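2-C-methyl-D-erythritol 2,4-cyclodiphosphate synthase (Thermus thermophilus, PDB 1IV4) catalyses the conversion of 4-diphosphocytidyl-2-C-methyl-D-erythritol 2-phosphate to 2-C-methyl-D-erythritol 2,4-cyclodiphosphate with release of CMP, a step of isoprenoid precursor biosynthesis. Local coordinates at residues 16-21 / 98-103. The protein carries 3 engineered substitutions. Numbering follows the deposited sequence.
With C5P (cytidine-5'-monophosphate), chain J.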
# COMPACT_ATOMS: atom_id res chain seq x y z
N ARG A 16 -15.88 10.44 20.09
CA ARG A 16 -15.58 9.05 20.44
C ARG A 16 -14.08 9.03 20.76
O ARG A 16 -13.35 9.88 20.20
CB ARG A 16 -15.95 8.09 19.34
CG ARG A 16 -17.42 8.08 18.90
CD ARG A 16 -17.62 7.30 17.62
NE ARG A 16 -18.99 7.13 17.20
CZ ARG A 16 -19.96 6.44 17.78
NH1 ARG A 16 -19.76 5.79 18.92
NH2 ARG A 16 -21.18 6.39 17.24
N PRO A 17 -13.60 8.15 21.62
CA PRO A 17 -12.16 8.09 21.88
C PRO A 17 -11.38 7.57 20.67
O PRO A 17 -11.81 6.72 19.91
CB PRO A 17 -12.06 7.14 23.08
CG PRO A 17 -13.28 6.27 22.95
CD PRO A 17 -14.36 7.18 22.42
N LEU A 18 -10.17 8.09 20.46
CA LEU A 18 -9.33 7.68 19.36
C LEU A 18 -8.21 6.77 19.88
O LEU A 18 -7.44 7.20 20.73
CB LEU A 18 -8.70 8.91 18.69
CG LEU A 18 -7.75 8.57 17.52
CD1 LEU A 18 -8.46 7.75 16.45
CD2 LEU A 18 -7.15 9.83 16.92
N TYR A 19 -8.14 5.54 19.38
CA TYR A 19 -7.07 4.63 19.74
C TYR A 19 -6.16 4.42 18.54
O TYR A 19 -6.60 4.10 17.44
CB TYR A 19 -7.62 3.29 20.24
CG TYR A 19 -8.32 3.52 21.58
CD1 TYR A 19 -7.54 3.75 22.71
CD2 TYR A 19 -9.70 3.52 21.66
CE1 TYR A 19 -8.14 3.97 23.94
CE2 TYR A 19 -10.31 3.74 22.90
CZ TYR A 19 -9.51 3.96 24.01
OH TYR A 19 -10.09 4.19 25.24
N LEU A 20 -4.84 4.61 18.76
CA LEU A 20 -3.89 4.33 17.67
C LEU A 20 -2.61 3.73 18.24
O LEU A 20 -2.06 4.22 19.22
CB LEU A 20 -3.56 5.58 16.86
CG LEU A 20 -4.62 6.03 15.87
CD1 LEU A 20 -4.23 7.34 15.19
CD2 LEU A 20 -4.86 4.94 14.82
N CYS A 21 -2.14 2.63 17.63
CA CYS A 21 -0.92 1.97 18.09
C CYS A 21 -1.01 1.58 19.57
O CYS A 21 0.01 1.53 20.26
CB CYS A 21 0.32 2.85 17.89
SG CYS A 21 0.64 3.41 16.21
N LEU A 98 -0.12 6.06 8.66
CA LEU A 98 -1.44 6.44 9.14
C LEU A 98 -1.90 7.70 8.43
O LEU A 98 -1.15 8.68 8.39
CB LEU A 98 -1.47 6.69 10.66
CG LEU A 98 -0.88 5.60 11.53
CD1 LEU A 98 -0.92 5.98 13.00
CD2 LEU A 98 -1.63 4.31 11.32
N THR A 99 -3.12 7.56 7.92
CA THR A 99 -3.73 8.66 7.18
C THR A 99 -4.95 9.19 7.95
O THR A 99 -5.88 8.44 8.20
CB THR A 99 -4.18 8.27 5.77
OG1 THR A 99 -3.05 7.77 5.06
CG2 THR A 99 -4.73 9.48 5.03
N LEU A 100 -4.86 10.45 8.32
CA LEU A 100 -5.96 11.09 9.02
C LEU A 100 -5.69 12.60 9.10
O LEU A 100 -4.54 13.05 9.20
CB LEU A 100 -6.17 10.49 10.40
CG LEU A 100 -5.15 10.89 11.46
CD1 LEU A 100 -5.60 10.45 12.85
CD2 LEU A 100 -3.79 10.31 11.10
N ASP A 101 -6.77 13.36 9.01
CA ASP A 101 -6.65 14.80 8.88
C ASP A 101 -6.34 15.45 10.22
O ASP A 101 -5.50 16.34 10.24
CB ASP A 101 -7.93 15.43 8.33
CG ASP A 101 -8.23 15.02 6.90
OD1 ASP A 101 -7.51 14.18 6.34
OD2 ASP A 101 -9.20 15.55 6.34
N ARG A 102 -7.05 15.01 11.24
CA ARG A 102 -6.89 15.44 12.62
C ARG A 102 -7.15 14.29 13.57
O ARG A 102 -7.87 13.33 13.21
CB ARG A 102 -7.85 16.61 12.90
CG ARG A 102 -9.28 16.25 12.56
CD ARG A 102 -10.27 17.41 12.62
NE ARG A 102 -11.61 16.88 12.87
CZ ARG A 102 -12.59 17.38 13.61
NH1 ARG A 102 -12.48 18.53 14.27
NH2 ARG A 102 -13.73 16.69 13.69
N PRO A 103 -6.60 14.28 14.77
CA PRO A 103 -5.68 15.30 15.28
C PRO A 103 -4.28 15.17 14.70
O PRO A 103 -3.95 14.16 14.07
CB PRO A 103 -5.61 14.97 16.78
CG PRO A 103 -5.79 13.49 16.82
CD PRO A 103 -6.84 13.21 15.79
O3P C5P J . -0.66 15.16 4.51
P C5P J . 0.42 16.29 4.68
O1P C5P J . -0.15 17.61 4.73
O2P C5P J . 1.67 16.13 3.70
O5' C5P J . 1.20 16.01 6.06
C5' C5P J . 2.22 16.86 6.52
C4' C5P J . 2.72 16.32 7.78
O4' C5P J . 1.96 16.37 9.00
C3' C5P J . 3.40 14.93 7.78
O3' C5P J . 4.53 14.57 6.96
C2' C5P J . 3.30 14.45 9.21
O2' C5P J . 4.47 15.02 9.73
C1' C5P J . 2.50 15.46 9.93
N1 C5P J . 1.10 14.90 10.28
C2 C5P J . 0.73 14.74 11.66
N3 C5P J . -0.48 14.26 12.06
C4 C5P J . -1.47 13.90 11.11
C5 C5P J . -1.19 14.02 9.70
C6 C5P J . 0.06 14.52 9.35
O2 C5P J . 1.56 15.04 12.53
N4 C5P J . -2.67 13.45 11.50
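The cytidine-binding loop of this IspF enzyme, which leaves the end of strand 91-99, is backed by leucines of the short strand 18-20. Leu-18 and Pro-103 meet tip to tip, Leu-18 CD2 lying 3.6 Å from Pro-103 CD and slightly farther from Pro-103 CG. With CG of Leu-18 opposite the backbone N (chi1 178°), the branched end of the side chain projects toward the proline ring. Two residues on, on the same face of the strand, Leu-20 sends CD1 between two leucines, 4.1 Å from Leu-100 CD1 and 4.2 Å from Leu-98 CD1. Cys-21 SG extends the apolar row with a looser approach to the same Leu-98 methyl. No hydrogen bond crosses between the segments, and the contact is wholly nonpolar.

Leu-100 faces two ways: CD1 packs on Leu-20, whereas CD2 lies 3.4 Å from N4 of the bound CMP. That amino group donates to both Leu-100 O and Pro-103 O, each 3.0 Å from N4, the former bond being the straighter (166° against 145°). Two backbone carbonyls thus read the exocyclic amine of cytosine, and the cis peptide before Pro-103 lies within the turn that brings them together. Leu-105 N, Gly-106 N and Thr-133 N also form hydrogen bonds with the nucleotide, as does Asp-56 OD1 of the second subunit.

Strand 18-20 pairs with strand 23-25, whose Ile-25 touches both Leu-18 and Pro-103. Leu-98 and Leu-100 rest on Ala-144 and Val-142 of strand 141-150, while Leu-112 and Leu-116 of helix 109-120 pack against Cys-21.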